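Local atomic coordinates of glucanase (Clostridium thermocellum, PDB entry 5GXX), a protein that probably hydrolyses internal beta-1,4-glucosidic bonds of cellulose as a family 9 endoglucanase of the cellulosome. Residues 73-78 / 308-313. The protein carries 1 engineered substitution. Sequence-based numbering, arbitrary orientation.
Sequences YEYGDD and EAFLAF
Tyr75 and Phe310 meet rim to rim: CE2 of Tyr75 lies 3.7 Å from CE1 of Phe310, each atom at the edge of the other ring and near its plane, with the two planes steeply inclined at about 70°. The two side chains run past each other in opposite directions, the Phe310 ring extending as far as Tyr75, and together they bridge backbones that stay well apart, the nearest CA atoms, those of Glu74 and Phe313, being 10.0 Å from each other. Phe310 spans its part of this gap because CG stands anti to the backbone N (chi1 -177°), which swings the ring out from a CB that does not itself face the other helix. CZ of Phe310 lies 4.2 Å from CG of Glu74, in an oblique approach. CB of Glu74 sits 3.5 Å above the plane of the Tyr75 ring, over the centre, while OE2 takes both a salt bridge with Arg258 and a hydrogen bond from NE1 of Trp70, which hold the carboxylate in place. The phenol OH of Tyr75 lies 3.7 Å from the carbonyl O of Phe313, too long for a hydrogen bond, and 4.1 Å from CB of Phe313; its hydrogen-bond partner is the carboxylate of Asp317, one turn further along helix 301-318. This bond ties the far end of a buried ring to the same helix that its edge packs against. The contact thus joins the last turn of helix 58-75 to the middle of helix 301-318 within the (alpha/alpha)6 barrel of the family 9 catalytic module. Trp70 meets Phe310 edge-to-face, Arg424 of helix 412-429 touches both Tyr75 and Phe313, and helix 322-340 packs against Ala309, Ala312 and Phe313.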
ATOM      1  N   TYR A  73      12.100  34.057 -45.670  1.00 16.44           N
ATOM      2  CA  TYR A  73      12.894  35.172 -46.185  1.00 17.24           C
ATOM      3  C   TYR A  73      13.627  34.798 -47.468  1.00 18.66           C
ATOM      4  O   TYR A  73      13.707  35.599 -48.396  1.00 19.86           O
ATOM      5  CB  TYR A  73      13.869  35.677 -45.110  1.00 18.22           C
ATOM      6  CG  TYR A  73      14.728  36.855 -45.503  1.00 17.56           C
ATOM      7  CD1 TYR A  73      14.269  38.172 -45.360  1.00 18.89           C
ATOM      8  CD2 TYR A  73      16.022  36.665 -45.973  1.00 18.13           C
ATOM      9  CE1 TYR A  73      15.072  39.255 -45.712  1.00 19.11           C
ATOM     10  CE2 TYR A  73      16.829  37.736 -46.317  1.00 16.85           C
ATOM     11  CZ  TYR A  73      16.345  39.033 -46.191  1.00 17.62           C
ATOM     12  OH  TYR A  73      17.175  40.078 -46.547  1.00 22.46           O
ATOM     13  N   GLU A  74      14.123  33.567 -47.535  1.00 17.79           N
ATOM     14  CA  GLU A  74      14.872  33.119 -48.715  1.00 18.75           C
ATOM     15  C   GLU A  74      13.986  32.583 -49.824  1.00 19.39           C
ATOM     16  O   GLU A  74      14.244  32.840 -51.003  1.00 18.52           O
ATOM     17  CB  GLU A  74      15.846  32.002 -48.328  1.00 18.99           C
ATOM     18  CG  GLU A  74      16.889  32.443 -47.311  1.00 20.16           C
ATOM     19  CD  GLU A  74      17.825  33.506 -47.831  1.00 20.05           C
ATOM     20  OE1 GLU A  74      17.950  33.683 -49.070  1.00 20.81           O
ATOM     21  OE2 GLU A  74      18.475  34.169 -46.998  1.00 19.89           O
ATOM     22  N   TYR A  75      12.969  31.820 -49.442  1.00 19.88           N
ATOM     23  CA  TYR A  75      12.294  30.930 -50.377  1.00 21.00           C
ATOM     24  C   TYR A  75      10.771  31.090 -50.359  1.00 22.58           C
ATOM     25  O   TYR A  75      10.065  30.380 -51.072  1.00 23.86           O
ATOM     26  CB  TYR A  75      12.792  29.471 -50.180  1.00 20.16           C
ATOM     27  CG  TYR A  75      14.309  29.319 -50.346  1.00 21.03           C
ATOM     28  CD1 TYR A  75      14.957  29.805 -51.481  1.00 22.63           C
ATOM     29  CD2 TYR A  75      15.100  28.668 -49.382  1.00 23.13           C
ATOM     30  CE1 TYR A  75      16.334  29.698 -51.647  1.00 24.95           C
ATOM     31  CE2 TYR A  75      16.494  28.558 -49.540  1.00 22.18           C
ATOM     32  CZ  TYR A  75      17.101  29.072 -50.677  1.00 24.80           C
ATOM     33  OH  TYR A  75      18.470  28.991 -50.890  1.00 23.47           O
ATOM     34  N   GLY A  76      10.238  32.033 -49.580  1.00 23.45           N
ATOM     35  CA  GLY A  76       8.785  32.184 -49.463  1.00 26.36           C
ATOM     36  C   GLY A  76       8.052  32.389 -50.782  1.00 27.65           C
ATOM     37  O   GLY A  76       6.984  31.816 -51.010  1.00 27.05           O
ATOM     38  N   ASP A  77       8.634  33.207 -51.654  1.00 30.34           N
ATOM     39  CA  ASP A  77       8.073  33.446 -52.986  1.00 33.23           C
ATOM     40  C   ASP A  77       8.229  32.254 -53.916  1.00 33.40           C
ATOM     41  O   ASP A  77       7.497  32.124 -54.897  1.00 34.98           O
ATOM     42  CB  ASP A  77       8.773  34.625 -53.661  1.00 34.13           C
ATOM     43  CG  ASP A  77       8.413  35.958 -53.042  1.00 37.74           C
ATOM     44  OD1 ASP A  77       7.290  36.101 -52.511  1.00 38.36           O
ATOM     45  OD2 ASP A  77       9.274  36.859 -53.108  1.00 41.77           O
ATOM     46  N   ASP A  78       9.210  31.408 -53.622  1.00 32.54           N
ATOM     47  CA  ASP A  78       9.610  30.356 -54.545  1.00 32.65           C
ATOM     48  C   ASP A  78       8.845  29.047 -54.349  1.00 32.26           C
ATOM     49  O   ASP A  78       9.032  28.098 -55.111  1.00 32.39           O
ATOM     50  CB  ASP A  78      11.124  30.136 -54.454  1.00 31.59           C
ATOM     51  CG  ASP A  78      11.914  31.375 -54.822  1.00 35.04           C
ATOM     52  OD1 ASP A  78      11.523  32.058 -55.796  1.00 36.77           O
ATOM     53  OD2 ASP A  78      12.930  31.662 -54.148  1.00 35.74           O
ATOM     54  N   GLU A 308      22.635  22.430 -41.583  1.00 10.38           N
ATOM     55  CA  GLU A 308      23.789  22.791 -42.423  1.00 10.65           C
ATOM     56  C   GLU A 308      23.408  22.709 -43.892  1.00 10.31           C
ATOM     57  O   GLU A 308      23.905  23.517 -44.684  1.00 12.00           O
ATOM     58  CB  GLU A 308      25.006  21.922 -42.102  1.00 10.49           C
ATOM     59  CG  GLU A 308      25.575  22.244 -40.724  1.00 12.01           C
ATOM     60  CD  GLU A 308      26.135  23.656 -40.668  1.00 12.48           C
ATOM     61  OE1 GLU A 308      26.734  24.110 -41.675  1.00 13.02           O
ATOM     62  OE2 GLU A 308      25.998  24.361 -39.637  1.00 14.12           O
ATOM     63  N   ALA A 309      22.529  21.770 -44.260  1.00 11.54           N
ATOM     64  CA  ALA A 309      22.023  21.730 -45.636  1.00 10.66           C
ATOM     65  C   ALA A 309      21.363  23.062 -46.006  1.00 11.32           C
ATOM     66  O   ALA A 309      21.644  23.613 -47.072  1.00 11.90           O
ATOM     67  CB  ALA A 309      21.078  20.536 -45.880  1.00 11.84           C
ATOM     68  N   PHE A 310      20.542  23.612 -45.113  1.00 10.96           N
ATOM     69  CA  PHE A 310      19.940  24.923 -45.376  1.00 10.85           C
ATOM     70  C   PHE A 310      20.980  26.010 -45.555  1.00 11.94           C
ATOM     71  O   PHE A 310      20.907  26.758 -46.528  1.00 11.73           O
ATOM     72  CB  PHE A 310      18.944  25.271 -44.270  1.00 10.91           C
ATOM     73  CG  PHE A 310      18.216  26.578 -44.481  1.00 12.00           C
ATOM     74  CD1 PHE A 310      17.573  26.841 -45.687  1.00 12.17           C
ATOM     75  CD2 PHE A 310      18.167  27.527 -43.472  1.00 18.72           C
ATOM     76  CE1 PHE A 310      16.886  28.025 -45.888  1.00 12.77           C
ATOM     77  CE2 PHE A 310      17.485  28.731 -43.665  1.00 19.22           C
ATOM     78  CZ  PHE A 310      16.838  28.980 -44.874  1.00 14.32           C
ATOM     79  N   LEU A 311      21.950  26.097 -44.652  1.00 13.13           N
ATOM     80  CA  LEU A 311      22.994  27.110 -44.797  1.00 12.26           C
ATOM     81  C   LEU A 311      23.770  26.967 -46.100  1.00 13.11           C
ATOM     82  O   LEU A 311      24.094  27.970 -46.749  1.00 13.56           O
ATOM     83  CB  LEU A 311      23.984  27.030 -43.643  1.00 12.87           C
ATOM     84  CG  LEU A 311      23.703  27.929 -42.437  1.00 13.53           C
ATOM     85  CD1 LEU A 311      22.378  27.595 -41.761  1.00 14.81           C
ATOM     86  CD2 LEU A 311      24.842  27.870 -41.428  1.00 14.59           C
ATOM     87  N   ALA A 312      24.058  25.715 -46.474  1.00 11.31           N
ATOM     88  CA  ALA A 312      24.789  25.424 -47.707  1.00 12.18           C
ATOM     89  C   ALA A 312      23.998  25.831 -48.947  1.00 12.08           C
ATOM     90  O   ALA A 312      24.580  26.419 -49.866  1.00 13.39           O
ATOM     91  CB  ALA A 312      25.200  23.948 -47.754  1.00  9.20           C
ATOM     92  N   PHE A 313      22.691  25.575 -48.959  1.00 13.50           N
ATOM     93  CA  PHE A 313      21.850  26.017 -50.073  1.00 13.54           C
ATOM     94  C   PHE A 313      21.865  27.548 -50.164  1.00 14.77           C
ATOM     95  O   PHE A 313      22.009  28.108 -51.254  1.00 15.44           O
ATOM     96  CB  PHE A 313      20.391  25.554 -49.911  1.00 13.59           C
ATOM     97  CG  PHE A 313      20.110  24.109 -50.272  1.00 14.42           C
ATOM     98  CD1 PHE A 313      20.567  23.515 -51.448  1.00 11.93           C
ATOM     99  CD2 PHE A 313      19.287  23.358 -49.443  1.00 13.40           C
ATOM    100  CE1 PHE A 313      20.260  22.192 -51.756  1.00 13.79           C
ATOM    101  CE2 PHE A 313      18.927  22.043 -49.752  1.00 11.79           C
ATOM    102  CZ  PHE A 313      19.414  21.452 -50.916  1.00 12.07           C
TER